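PKS_KS domain-containing protein (Photorhabdus luminescens subsp. laumondii, PDB 6SMO) probably acts as a 3-oxoacyl-[acyl-carrier-protein] synthase that elongates acyl chains by condensation, and carries a covalently bound poly-keto twelve-carbon chain in this structure. Local coordinates at residues G190-L195 with S429-V434; G54-S59 with N243-T248. All coordinates share one frame; numbering follows the deposited sequence.

In the fold
The two contacts lie at different depths around the bound LKZ. Contact 1 is fully buried and includes Gly190 and Cys191 of the LKZ pocket, with LKZ covalently attached to Cys191. Contact 2, whose centre is about 25 Å from that of contact 1, joins two loops nearer the periphery. The two do not touch, their nearest atoms being about 14 Å apart, although the side chain of Thr248 in contact 2 comes within about 12 Å of LKZ. Their segments alternate along the chain: 54-59, 190-195, 243-248, then 429-434.

Contact 1: G190-L195 with S429-V434; sequences GCAAGL and SGIHSV. With LKZ (3,5,7,9,11-pentakis(oxidanylidene)dodecanal), chain H.
Ala192 and Leu195 rest on Ile431 and Ser433, and in this way the residues just after the acylated cysteine set its turn against the strand. Gly190, with positive phi (57°), leads into Cys191, whose sulfur is covalently bonded to C11 of LKZ. The backbone N of Cys191 also makes a weak hydrogen bond of 3.4 Å to O23 of LKZ, the keto oxygen two carbons beyond the attached C11. Phe428 N, from the turn that precedes 429-434, is hydrogen-bonded to LKZ as well. Ala192 brings the two backbones closest, its CA 6.0 Å from that of Ser433, and its methyl points to the strand. There Ala192 CB rests on both Ile431 CG2, a branch brought forward by lying anti to the backbone N, and Ser433 OG, each at 3.6 Å. That hydroxyl is engaged elsewhere, with Asp196 and Ser291. Three residues on, in the first turn of the helix, Leu195 lays its CB alongside Ser433 CB at 4.1 Å, while its CD1 reaches over the peptide to come 3.4 Å from Ser433 O. Leu195 also packs on Asn375 and Ser379 of helix 372-388. Just ahead of the strand, Ser429 OG is hydrogen-bonded to Ala136 O of the partner chain, the Ketoacyl_synth_N domain-containing protein. A cysteine two residues ahead of a buried helix (193-206), facing the Phe-Ser-Gly turn before a C-terminal strand, is the acylation site of the thiolase fold as built in beta-ketoacyl synthases.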
loop_
_atom_site.group_PDB
_atom_site.type_symbol
_atom_site.label_atom_id
_atom_site.label_comp_id
_atom_site.label_asym_id
_atom_site.label_seq_id
_atom_site.Cartn_x
_atom_site.Cartn_y
_atom_site.Cartn_z
ATOM N N GLY B 190 -2.583 2.074 -0.230
ATOM C CA GLY B 190 -3.970 2.573 -0.275
ATOM C C GLY B 190 -4.505 2.789 -1.680
ATOM O O GLY B 190 -4.443 1.867 -2.490
ATOM N N CYS B 191 -5.036 3.993 -1.914
ATOM C CA CYS B 191 -5.656 4.436 -3.157
ATOM C C CYS B 191 -4.672 5.071 -4.106
ATOM O O CYS B 191 -5.088 5.614 -5.114
ATOM C CB CYS B 191 -6.751 5.412 -2.762
ATOM S SG CYS B 191 -7.939 4.405 -1.854
ATOM N N ALA B 192 -3.383 5.036 -3.771
ATOM C CA ALA B 192 -2.352 5.521 -4.717
ATOM C C ALA B 192 -1.555 4.340 -5.290
ATOM O O ALA B 192 -0.775 4.558 -6.206
ATOM C CB ALA B 192 -1.470 6.543 -4.052
ATOM N N ALA B 193 -1.817 3.132 -4.785
ATOM C CA ALA B 193 -1.167 1.845 -5.130
ATOM C C ALA B 193 -1.210 1.599 -6.644
ATOM O O ALA B 193 -0.197 1.117 -7.185
ATOM C CB ALA B 193 -1.838 0.728 -4.370
ATOM N N GLY B 194 -2.338 1.911 -7.290
ATOM C CA GLY B 194 -2.541 1.738 -8.742
ATOM C C GLY B 194 -1.451 2.415 -9.559
ATOM O O GLY B 194 -0.810 1.716 -10.367
ATOM N N LEU B 195 -1.243 3.721 -9.352
ATOM C CA LEU B 195 -0.221 4.532 -10.073
ATOM C C LEU B 195 1.185 4.133 -9.610
ATOM O O LEU B 195 2.116 4.223 -10.433
ATOM C CB LEU B 195 -0.454 6.026 -9.824
ATOM C CG LEU B 195 -1.705 6.645 -10.450
ATOM C CD1 LEU B 195 -1.564 8.157 -10.508
ATOM C CD2 LEU B 195 -1.982 6.095 -11.843
ATOM N N SER B 429 -2.786 7.940 4.404
ATOM C CA SER B 429 -1.390 8.190 4.863
ATOM C C SER B 429 -0.806 9.375 4.087
ATOM O O SER B 429 0.400 9.409 3.885
ATOM C CB SER B 429 -0.471 6.993 4.892
ATOM O OG SER B 429 -1.175 5.806 5.179
ATOM N N GLY B 430 -1.680 10.270 3.630
ATOM C CA GLY B 430 -1.290 11.491 2.904
ATOM C C GLY B 430 -0.457 11.207 1.675
ATOM O O GLY B 430 0.510 11.936 1.445
ATOM N N ILE B 431 -0.835 10.186 0.910
ATOM C CA ILE B 431 -0.049 9.805 -0.296
ATOM C C ILE B 431 -0.607 10.453 -1.567
ATOM O O ILE B 431 -1.778 10.255 -1.870
ATOM C CB ILE B 431 0.034 8.276 -0.438
ATOM C CG1 ILE B 431 0.599 7.618 0.817
ATOM C CG2 ILE B 431 0.839 7.900 -1.668
ATOM C CD1 ILE B 431 0.808 6.140 0.682
ATOM N N HIS B 432 0.221 11.254 -2.233
ATOM C CA HIS B 432 -0.103 11.799 -3.579
ATOM C C HIS B 432 0.778 11.103 -4.620
ATOM O O HIS B 432 1.980 10.923 -4.344
ATOM C CB HIS B 432 0.085 13.321 -3.618
ATOM C CG HIS B 432 -0.865 14.070 -2.745
ATOM N ND1 HIS B 432 -2.218 14.136 -3.016
ATOM C CD2 HIS B 432 -0.668 14.788 -1.619
ATOM C CE1 HIS B 432 -2.814 14.859 -2.090
ATOM N NE2 HIS B 432 -1.885 15.269 -1.223
ATOM N N SER B 433 0.199 10.728 -5.764
ATOM C CA SER B 433 0.892 10.047 -6.888
ATOM C C SER B 433 0.399 10.615 -8.222
ATOM O O SER B 433 -0.830 10.738 -8.395
ATOM C CB SER B 433 0.702 8.554 -6.816
ATOM O OG SER B 433 1.412 8.010 -5.712
ATOM N N VAL B 434 1.334 10.953 -9.115
ATOM C CA VAL B 434 1.068 11.544 -10.460
ATOM C C VAL B 434 1.892 10.775 -11.499
ATOM O O VAL B 434 3.079 10.506 -11.227
ATOM C CB VAL B 434 1.399 13.051 -10.483
ATOM C CG1 VAL B 434 1.156 13.671 -11.852
ATOM C CG2 VAL B 434 0.632 13.813 -9.413
HETATM C C4 LKZ H . -10.821 -0.507 5.338
HETATM C C5 LKZ H . -9.329 -0.384 5.160
HETATM C C6 LKZ H . -8.790 -0.386 3.726
HETATM C C7 LKZ H . -8.267 0.996 3.401
HETATM C C8 LKZ H . -7.586 1.255 2.052
HETATM C C10 LKZ H . -8.360 6.013 0.027
HETATM C C22 LKZ H . -11.132 -1.953 5.666
HETATM C C11 LKZ H . -8.920 5.286 -1.169
HETATM O O19 LKZ H . -10.097 5.344 -1.476
HETATM C C3 LKZ H . -7.530 4.956 0.731
HETATM O O23 LKZ H . -6.360 5.168 1.000
HETATM C C2 LKZ H . -8.181 3.586 0.959
HETATM C C9 LKZ H . -7.356 2.766 1.952
HETATM O O20 LKZ H . -6.585 3.305 2.722
HETATM O O21 LKZ H . -8.438 1.901 4.189
HETATM O O22 LKZ H . -8.600 -0.317 6.136
HETATM O O24 LKZ H . -11.267 -2.348 6.815
HETATM C C23 LKZ H . -11.272 -2.884 4.478
#

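Contact 2: G54-S59 with N243-T248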
loop_
_atom_site.group_PDB
_atom_site.type_symbol
_atom_site.label_atom_id
_atom_site.label_comp_id
_atom_site.label_asym_id
_atom_site.label_seq_id
_atom_site.Cartn_x
_atom_site.Cartn_y
_atom_site.Cartn_z
ATOM N N GLY B 54 -21.524 8.877 -21.319
ATOM C CA GLY B 54 -21.702 9.434 -19.964
ATOM C C GLY B 54 -22.737 8.655 -19.169
ATOM O O GLY B 54 -23.507 9.293 -18.423
ATOM N N LYS B 55 -22.758 7.327 -19.324
ATOM C CA LYS B 55 -23.708 6.415 -18.633
ATOM C C LYS B 55 -23.110 6.004 -17.284
ATOM O O LYS B 55 -21.957 5.528 -17.268
ATOM C CB LYS B 55 -24.006 5.182 -19.490
ATOM C CG LYS B 55 -25.172 4.333 -18.999
ATOM C CD LYS B 55 -25.458 3.125 -19.863
ATOM C CE LYS B 55 -26.671 2.346 -19.402
ATOM N NZ LYS B 55 -26.915 1.158 -20.253
ATOM N N SER B 56 -23.871 6.184 -16.201
ATOM C CA SER B 56 -23.489 5.799 -14.818
ATOM C C SER B 56 -23.475 4.271 -14.701
ATOM O O SER B 56 -24.409 3.630 -15.224
ATOM C CB SER B 56 -24.417 6.418 -13.804
ATOM O OG SER B 56 -24.011 6.095 -12.482
ATOM N N GLY B 57 -22.440 3.723 -14.054
ATOM C CA GLY B 57 -22.332 2.296 -13.693
ATOM C C GLY B 57 -22.679 2.063 -12.231
ATOM O O GLY B 57 -22.505 0.922 -11.761
ATOM N N VAL B 58 -23.158 3.102 -11.537
ATOM C CA VAL B 58 -23.534 3.056 -10.092
ATOM C C VAL B 58 -24.893 2.357 -9.976
ATOM O O VAL B 58 -25.804 2.707 -10.751
ATOM C CB VAL B 58 -23.571 4.461 -9.458
ATOM C CG1 VAL B 58 -23.906 4.397 -7.974
ATOM C CG2 VAL B 58 -22.271 5.221 -9.673
ATOM N N SER B 59 -25.007 1.412 -9.039
ATOM C CA SER B 59 -26.235 0.628 -8.743
ATOM C C SER B 59 -26.711 0.942 -7.320
ATOM O O SER B 59 -25.851 1.113 -6.431
ATOM C CB SER B 59 -25.986 -0.850 -8.914
ATOM O OG SER B 59 -25.334 -1.120 -10.147
ATOM N N ASN B 243 -32.400 9.968 -6.950
ATOM C CA ASN B 243 -31.504 9.193 -7.851
ATOM C C ASN B 243 -30.186 8.913 -7.118
ATOM O O ASN B 243 -29.472 9.884 -6.798
ATOM C CB ASN B 243 -31.264 9.931 -9.171
ATOM C CG ASN B 243 -30.486 9.118 -10.185
ATOM O OD1 ASN B 243 -30.613 7.896 -10.243
ATOM N ND2 ASN B 243 -29.684 9.787 -10.996
ATOM N N GLN B 244 -29.880 7.634 -6.872
ATOM C CA GLN B 244 -28.678 7.179 -6.118
ATOM C C GLN B 244 -27.429 7.258 -7.010
ATOM O O GLN B 244 -26.315 7.263 -6.451
ATOM C CB GLN B 244 -28.884 5.760 -5.583
ATOM C CG GLN B 244 -29.805 5.693 -4.371
ATOM C CD GLN B 244 -29.211 6.340 -3.143
ATOM O OE1 GLN B 244 -28.002 6.310 -2.921
ATOM N NE2 GLN B 244 -30.066 6.929 -2.323
ATOM N N GLN B 245 -27.606 7.315 -8.335
ATOM C CA GLN B 245 -26.502 7.463 -9.325
ATOM C C GLN B 245 -25.866 8.853 -9.195
ATOM O O GLN B 245 -24.671 8.982 -9.526
ATOM C CB GLN B 245 -27.019 7.235 -10.747
ATOM C CG GLN B 245 -27.421 5.794 -11.022
ATOM C CD GLN B 245 -27.787 5.562 -12.467
ATOM O OE1 GLN B 245 -28.342 6.431 -13.136
ATOM N NE2 GLN B 245 -27.475 4.375 -12.962
ATOM N N ALA B 246 -26.634 9.846 -8.729
ATOM C CA ALA B 246 -26.203 11.255 -8.560
ATOM C C ALA B 246 -25.388 11.427 -7.270
ATOM O O ALA B 246 -24.806 12.516 -7.095
ATOM C CB ALA B 246 -27.410 12.163 -8.569
ATOM N N ALA B 247 -25.347 10.404 -6.407
ATOM C CA ALA B 247 -24.654 10.417 -5.094
ATOM C C ALA B 247 -23.162 10.725 -5.278
ATOM O O ALA B 247 -22.587 11.381 -4.387
ATOM C CB ALA B 247 -24.859 9.102 -4.383
ATOM N N THR B 248 -22.564 10.260 -6.382
ATOM C CA THR B 248 -21.174 10.596 -6.806
ATOM C C THR B 248 -21.244 11.733 -7.834
ATOM O O THR B 248 -21.660 11.473 -8.981
ATOM C CB THR B 248 -20.406 9.358 -7.299
ATOM O OG1 THR B 248 -19.144 9.797 -7.801
ATOM C CG2 THR B 248 -21.121 8.561 -8.369
#
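Val58 and Gln245 mark the closest approach of the two backbones, with CA atoms 5.4 Å apart. Segment 54-59 follows helix 44-53 without regular structure, whereas 244-247 has helical backbone angles without regular helical bonding. Within the first loop, an ST turn bridges Ser56 and Val58: Ser56 OG lies anti to its own backbone N (chi1 -177°) and accepts from Val58 N at 3.3 Å. Gln245 reaches across, extended beyond CG, and its NE2 donates to Val58 O at 3.2 Å. This bond is nearly straight (163° at the hydrogen) and the acceptor lies in the plane of the Gln245 amide. Ser56 CB sits squarely over one face of the same amide, 3.7 Å from Gln245 CD, while Ser56 OG touches the glutamine chain at CB. Deeper in, the two branches of Val58 divide their work. CG1 approaches Gln244 O at 4.0 Å, and CG2 meets Thr248 CG2 at 3.8 Å. The Thr248 hydroxyl is hydrogen-bonded to the backbone oxygen of Lys364, while its methyl meets Val58. The chemistry thus pairs one directional amide-to-carbonyl bond, at a partly exposed edge, with a buried methyl contact; bond and covering serine together probably limit rotation of the Gln245 amide and tie two irregular loops to each other.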